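Local coordinates for protein acetyltransferase (Sinorhizobium meliloti, PDB 4JXR) that probably transfers acetyl groups from acetyl-CoA to an acceptor, as a member of the GNAT superfamily related to phosphinothricin acetyltransferases, at residues Ala9-Arg22 with Glu33-Phe46. Sequence-based numbering, arbitrary orientation. Where two conformers were deposited one is given.
Sequences AVAADLRSITEIYR and EETPPSEAEMALRF
Leu14 and Met42, a selenomethionine, interlock as reciprocal knobs in holes: Leu14 sits among Glu39, Met42, Ala43 and Phe46, and Met42 among Leu14, Ile17, Thr18 and Tyr21. Leu14 CD1 presses on the helix backbone, 3.5 Å from Ala43 N, while CD2 lies over one face of the Phe46 ring in a CH-pi contact, 4.2 Å from its centroid. Met42, bent at chi2 and chi3, curls its chain so that SE approaches Tyr21 CD2 obliquely at 3.7 Å, a Met-aromatic contact, and CE touches Ile17 CG2. The pair illustrates how the first two helices of a GNAT fold pack on one side of the central sheet: segments 14-22 and 39-46 cross at a steep 107°, where Tyr69 of strand 66-74 meets Ile17, Tyr21 and Met42. Thr18 OG1, beside its own backbone N (chi1 -61°), bonds to Leu14 O at 2.7 Å and also lies 3.4 Å from Met42 CB. Farther out, the edge of the Tyr21 ring meets Pro37, and Tyr21 OH donates to the anti lone pair of Glu33 OE1 (2.7 Å). Arg45 holds that carboxylate end-on through NH1 and NH2, while its NE pairs with Glu41 OE2. At the polar edge, water bridges Thr18 O to Pro37 O, and another links Pro37 O to Arg22 NH1.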
loop_
_atom_site.group_PDB
_atom_site.type_symbol
_atom_site.label_atom_id
_atom_site.label_comp_id
_atom_site.label_asym_id
_atom_site.label_seq_id
_atom_site.Cartn_x
_atom_site.Cartn_y
_atom_site.Cartn_z
ATOM N N ALA A 9 -11.714 11.163 -18.518
ATOM C CA ALA A 9 -13.002 10.787 -17.993
ATOM C C ALA A 9 -13.755 11.997 -17.482
ATOM O O ALA A 9 -13.170 12.918 -16.921
ATOM C CB ALA A 9 -12.786 9.810 -16.834
ATOM N N VAL A 10 -15.079 11.939 -17.580
ATOM C CA VAL A 10 -15.972 12.947 -17.025
ATOM C C VAL A 10 -17.022 12.233 -16.226
ATOM O O VAL A 10 -17.235 11.005 -16.328
ATOM C CB VAL A 10 -16.587 13.855 -18.141
ATOM C CG1 VAL A 10 -15.477 14.650 -18.820
ATOM C CG2 VAL A 10 -17.382 13.052 -19.108
ATOM N N ALA A 11 -17.826 13.010 -15.489
ATOM C CA ALA A 11 -18.875 12.419 -14.671
ATOM C C ALA A 11 -19.818 11.527 -15.423
ATOM O O ALA A 11 -20.275 10.509 -14.924
ATOM C CB ALA A 11 -19.635 13.505 -13.902
ATOM N N ALA A 12 -20.140 11.898 -16.685
ATOM C CA ALA A 12 -21.031 11.120 -17.517
ATOM C C ALA A 12 -20.505 9.752 -17.885
ATOM O O ALA A 12 -21.278 8.935 -18.353
ATOM C CB ALA A 12 -21.374 11.886 -18.789
ATOM N N ASP A 13 -19.204 9.460 -17.601
ATOM C CA ASP A 13 -18.654 8.136 -17.867
ATOM C C ASP A 13 -18.789 7.174 -16.701
ATOM O O ASP A 13 -18.429 6.008 -16.849
ATOM C CB ASP A 13 -17.167 8.291 -18.190
ATOM C CG ASP A 13 -16.894 9.126 -19.398
ATOM O OD1 ASP A 13 -17.679 9.044 -20.400
ATOM O OD2 ASP A 13 -15.880 9.857 -19.405
ATOM N N LEU A 14 -19.277 7.647 -15.547
ATOM C CA LEU A 14 -19.237 6.820 -14.347
ATOM C C LEU A 14 -20.063 5.545 -14.425
ATOM O O LEU A 14 -19.691 4.542 -13.810
ATOM C CB LEU A 14 -19.544 7.637 -13.067
ATOM C CG LEU A 14 -18.377 8.071 -12.169
ATOM C CD1 LEU A 14 -17.582 6.892 -11.592
ATOM C CD2 LEU A 14 -17.526 8.938 -13.075
ATOM N N ARG A 15 -21.201 5.597 -15.115
ATOM C CA ARG A 15 -21.999 4.390 -15.218
ATOM C C ARG A 15 -21.222 3.255 -15.912
ATOM O O ARG A 15 -21.185 2.105 -15.445
ATOM C CB ARG A 15 -23.322 4.701 -15.925
ATOM C CG ARG A 15 -24.254 3.524 -15.925
ATOM C CD ARG A 15 -25.657 3.983 -16.306
ATOM N NE ARG A 15 -26.654 2.956 -16.097
ATOM C CZ ARG A 15 -27.127 2.207 -17.084
ATOM N NH1 ARG A 15 -26.775 2.435 -18.324
ATOM N NH2 ARG A 15 -28.003 1.261 -16.794
ATOM N N SER A 16 -20.589 3.604 -17.043
ATOM C CA SER A 16 -19.788 2.642 -17.771
ATOM C C SER A 16 -18.552 2.189 -16.983
ATOM O O SER A 16 -18.251 0.988 -16.966
ATOM C CB SER A 16 -19.326 3.236 -19.088
ATOM O OG SER A 16 -20.420 3.535 -19.985
ATOM N N ILE A 17 -17.873 3.123 -16.333
ATOM C CA ILE A 17 -16.734 2.781 -15.500
ATOM C C ILE A 17 -17.135 1.793 -14.408
ATOM O O ILE A 17 -16.454 0.791 -14.146
ATOM C CB ILE A 17 -16.131 4.050 -14.914
ATOM C CG1 ILE A 17 -15.371 4.848 -15.980
ATOM C CG2 ILE A 17 -15.236 3.754 -13.715
ATOM C CD1 ILE A 17 -15.095 6.268 -15.616
ATOM N N THR A 18 -18.287 2.051 -13.776
ATOM C CA THR A 18 -18.775 1.211 -12.706
ATOM C C THR A 18 -19.038 -0.200 -13.200
ATOM O O THR A 18 -18.744 -1.166 -12.532
ATOM C CB THR A 18 -19.995 1.864 -12.042
ATOM O OG1 THR A 18 -19.636 3.129 -11.487
ATOM C CG2 THR A 18 -20.553 0.999 -10.933
ATOM N N GLU A 19 -19.666 -0.263 -14.372
ATOM C CA GLU A 19 -19.945 -1.596 -14.953
ATOM C C GLU A 19 -18.670 -2.492 -15.358
ATOM O O GLU A 19 -18.517 -3.707 -15.111
ATOM C CB GLU A 19 -20.874 -1.528 -16.162
ATOM C CG GLU A 19 -21.194 -2.941 -16.703
ATOM C CD GLU A 19 -21.604 -3.953 -15.605
ATOM O OE1 GLU A 19 -21.027 -5.100 -15.506
ATOM O OE2 GLU A 19 -22.523 -3.593 -14.838
ATOM N N ILE A 20 -17.685 -1.731 -15.891
ATOM C CA ILE A 20 -16.414 -2.340 -16.206
ATOM C C ILE A 20 -15.765 -2.859 -14.942
ATOM O O ILE A 20 -15.274 -3.990 -14.884
ATOM C CB ILE A 20 -15.499 -1.385 -16.980
ATOM C CG1 ILE A 20 -16.077 -1.097 -18.355
ATOM C CG2 ILE A 20 -14.099 -1.909 -17.103
ATOM C CD1 ILE A 20 -15.475 0.106 -19.049
ATOM N N TYR A 21 -15.713 -2.014 -13.923
ATOM C CA TYR A 21 -15.093 -2.425 -12.679
ATOM C C TYR A 21 -15.874 -3.576 -12.032
ATOM O O TYR A 21 -15.269 -4.500 -11.502
ATOM C CB TYR A 21 -14.965 -1.245 -11.714
ATOM C CG TYR A 21 -14.100 -1.548 -10.503
ATOM C CD1 TYR A 21 -12.767 -1.906 -10.650
ATOM C CD2 TYR A 21 -14.616 -1.482 -9.221
ATOM C CE1 TYR A 21 -11.980 -2.194 -9.551
ATOM C CE2 TYR A 21 -13.834 -1.763 -8.114
ATOM C CZ TYR A 21 -12.512 -2.118 -8.288
ATOM O OH TYR A 21 -11.713 -2.402 -7.207
ATOM N N ARG A 22 -17.206 -3.516 -12.074
ATOM C CA ARG A 22 -18.007 -4.601 -11.514
ATOM C C ARG A 22 -17.598 -5.966 -12.114
ATOM O O ARG A 22 -17.437 -6.961 -11.390
ATOM C CB ARG A 22 -19.488 -4.333 -11.777
ATOM C CG ARG A 22 -20.413 -5.484 -11.381
ATOM C CD ARG A 22 -21.904 -5.148 -11.583
ATOM N NE ARG A 22 -22.743 -6.167 -10.929
ATOM C CZ ARG A 22 -23.202 -6.087 -9.684
ATOM N NH1 ARG A 22 -22.982 -5.003 -8.936
ATOM N NH2 ARG A 22 -23.903 -7.094 -9.201
ATOM N N GLU A 33 -10.722 -6.179 -4.389
ATOM C CA GLU A 33 -12.160 -5.955 -3.896
ATOM C C GLU A 33 -13.193 -7.154 -4.273
ATOM O O GLU A 33 -12.925 -7.799 -5.267
ATOM C CB GLU A 33 -12.650 -4.657 -4.540
ATOM C CG GLU A 33 -13.749 -3.915 -3.831
ATOM C CD GLU A 33 -13.624 -2.402 -3.968
ATOM O OE1 GLU A 33 -13.011 -1.890 -4.935
ATOM O OE2 GLU A 33 -14.161 -1.726 -3.095
ATOM N N GLU A 34 -14.076 -7.500 -3.346
ATOM C CA GLU A 34 -14.964 -8.644 -3.486
ATOM C C GLU A 34 -16.369 -8.202 -3.905
ATOM O O GLU A 34 -17.006 -8.867 -4.701
ATOM C CB GLU A 34 -15.022 -9.410 -2.164
ATOM C CG GLU A 34 -16.246 -10.298 -1.973
ATOM C CD GLU A 34 -16.292 -11.017 -0.629
ATOM O OE1 GLU A 34 -16.501 -10.365 0.402
ATOM O OE2 GLU A 34 -16.139 -12.253 -0.624
ATOM N N THR A 35 -16.829 -7.094 -3.334
ATOM C CA THR A 35 -18.184 -6.598 -3.580
ATOM C C THR A 35 -18.102 -5.438 -4.543
ATOM O O THR A 35 -17.417 -4.462 -4.245
ATOM C CB THR A 35 -18.861 -6.190 -2.263
ATOM O OG1 THR A 35 -18.892 -7.346 -1.391
ATOM C CG2 THR A 35 -20.270 -5.696 -2.518
ATOM N N PRO A 36 -18.782 -5.490 -5.681
ATOM C CA PRO A 36 -18.690 -4.336 -6.578
ATOM C C PRO A 36 -19.171 -3.061 -5.939
ATOM O O PRO A 36 -20.289 -3.019 -5.377
ATOM C CB PRO A 36 -19.632 -4.707 -7.720
ATOM C CG PRO A 36 -19.599 -6.237 -7.723
ATOM C CD PRO A 36 -19.545 -6.595 -6.287
ATOM N N PRO A 37 -18.412 -1.974 -6.043
ATOM C CA PRO A 37 -18.893 -0.703 -5.556
ATOM C C PRO A 37 -20.045 -0.215 -6.387
ATOM O O PRO A 37 -20.150 -0.475 -7.562
ATOM C CB PRO A 37 -17.697 0.216 -5.658
ATOM C CG PRO A 37 -16.522 -0.681 -5.799
ATOM C CD PRO A 37 -16.979 -1.950 -6.405
ATOM N N SER A 38 -20.913 0.568 -5.746
ATOM C CA SER A 38 -21.964 1.259 -6.471
ATOM C C SER A 38 -21.380 2.383 -7.327
ATOM O O SER A 38 -20.254 2.830 -7.124
ATOM C CB SER A 38 -22.927 1.880 -5.443
ATOM O OG SER A 38 -22.261 2.919 -4.763
ATOM N N GLU A 39 -22.189 2.883 -8.269
ATOM C CA GLU A 39 -21.812 4.029 -9.030
ATOM C C GLU A 39 -21.520 5.217 -8.141
ATOM O O GLU A 39 -20.592 5.982 -8.368
ATOM C CB GLU A 39 -22.860 4.349 -10.090
ATOM C CG GLU A 39 -22.441 5.488 -10.989
ATOM C CD GLU A 39 -23.450 5.850 -12.094
ATOM O OE1 GLU A 39 -24.254 5.023 -12.421
ATOM O OE2 GLU A 39 -23.337 7.010 -12.563
ATOM N N ALA A 40 -22.302 5.381 -7.062
ATOM C CA ALA A 40 -22.088 6.474 -6.133
ATOM C C ALA A 40 -20.663 6.375 -5.517
ATOM O O ALA A 40 -19.993 7.386 -5.370
ATOM C CB ALA A 40 -23.112 6.462 -5.029
ATOM N N GLU A 41 -20.275 5.160 -5.138
ATOM C CA GLU A 41 -18.948 4.968 -4.560
ATOM C C GLU A 41 -17.868 5.221 -5.590
ATOM O O GLU A 41 -16.861 5.879 -5.295
ATOM C CB GLU A 41 -18.818 3.612 -3.936
ATOM C CG GLU A 41 -17.420 3.275 -3.432
ATOM C CD GLU A 41 -16.868 4.169 -2.372
ATOM O OE1 GLU A 41 -17.657 4.768 -1.611
ATOM O OE2 GLU A 41 -15.619 4.261 -2.269
HETATM N N MSE A 42 -18.025 4.706 -6.799
HETATM C CA MSE A 42 -17.053 4.941 -7.853
HETATM C C MSE A 42 -16.918 6.432 -8.140
HETATM O O MSE A 42 -15.827 6.925 -8.464
HETATM C CB MSE A 42 -17.401 4.180 -9.097
HETATM C CG MSE A 42 -17.295 2.638 -8.924
HETATM SE SE MSE A 42 -15.572 2.012 -8.458
HETATM C CE MSE A 42 -14.684 2.186 -10.189
ATOM N N ALA A 43 -18.052 7.166 -8.094
ATOM C CA ALA A 43 -18.052 8.581 -8.323
ATOM C C ALA A 43 -17.276 9.344 -7.256
ATOM O O ALA A 43 -16.566 10.282 -7.589
ATOM C CB ALA A 43 -19.492 9.103 -8.400
ATOM N N LEU A 44 -17.402 8.950 -6.004
ATOM C CA LEU A 44 -16.618 9.553 -4.946
ATOM C C LEU A 44 -15.127 9.284 -5.162
ATOM O O LEU A 44 -14.297 10.174 -5.034
ATOM C CB LEU A 44 -17.056 9.059 -3.584
ATOM C CG LEU A 44 -16.240 9.526 -2.395
ATOM C CD1 LEU A 44 -16.190 11.026 -2.340
ATOM C CD2 LEU A 44 -16.786 8.993 -1.100
ATOM N N ARG A 45 -14.791 8.049 -5.528
ATOM C CA ARG A 45 -13.392 7.729 -5.822
ATOM C C ARG A 45 -12.856 8.589 -6.963
ATOM O O ARG A 45 -11.748 9.111 -6.879
ATOM C CB ARG A 45 -13.236 6.242 -6.127
ATOM C CG ARG A 45 -13.574 5.346 -4.946
ATOM C CD ARG A 45 -13.471 3.872 -5.292
ATOM N NE ARG A 45 -13.966 3.023 -4.221
ATOM C CZ ARG A 45 -13.883 1.693 -4.217
ATOM N NH1 ARG A 45 -13.313 1.056 -5.225
ATOM N NH2 ARG A 45 -14.376 1.000 -3.202
ATOM N N PHE A 46 -13.633 8.733 -8.029
ATOM C CA PHE A 46 -13.260 9.567 -9.149
ATOM C C PHE A 46 -13.041 11.005 -8.712
ATOM O O PHE A 46 -12.074 11.643 -9.116
ATOM C CB PHE A 46 -14.370 9.499 -10.215
ATOM C CG PHE A 46 -14.328 10.573 -11.244
ATOM C CD1 PHE A 46 -13.564 10.490 -12.393
ATOM C CD2 PHE A 46 -15.134 11.703 -11.072
ATOM C CE1 PHE A 46 -13.568 11.503 -13.332
ATOM C CE2 PHE A 46 -15.125 12.711 -12.000
ATOM C CZ PHE A 46 -14.373 12.602 -13.139
HETATM O O HOH W 1 -18.486 -1.738 -9.541
HETATM O O HOH W 2 -21.920 -2.151 -9.539
#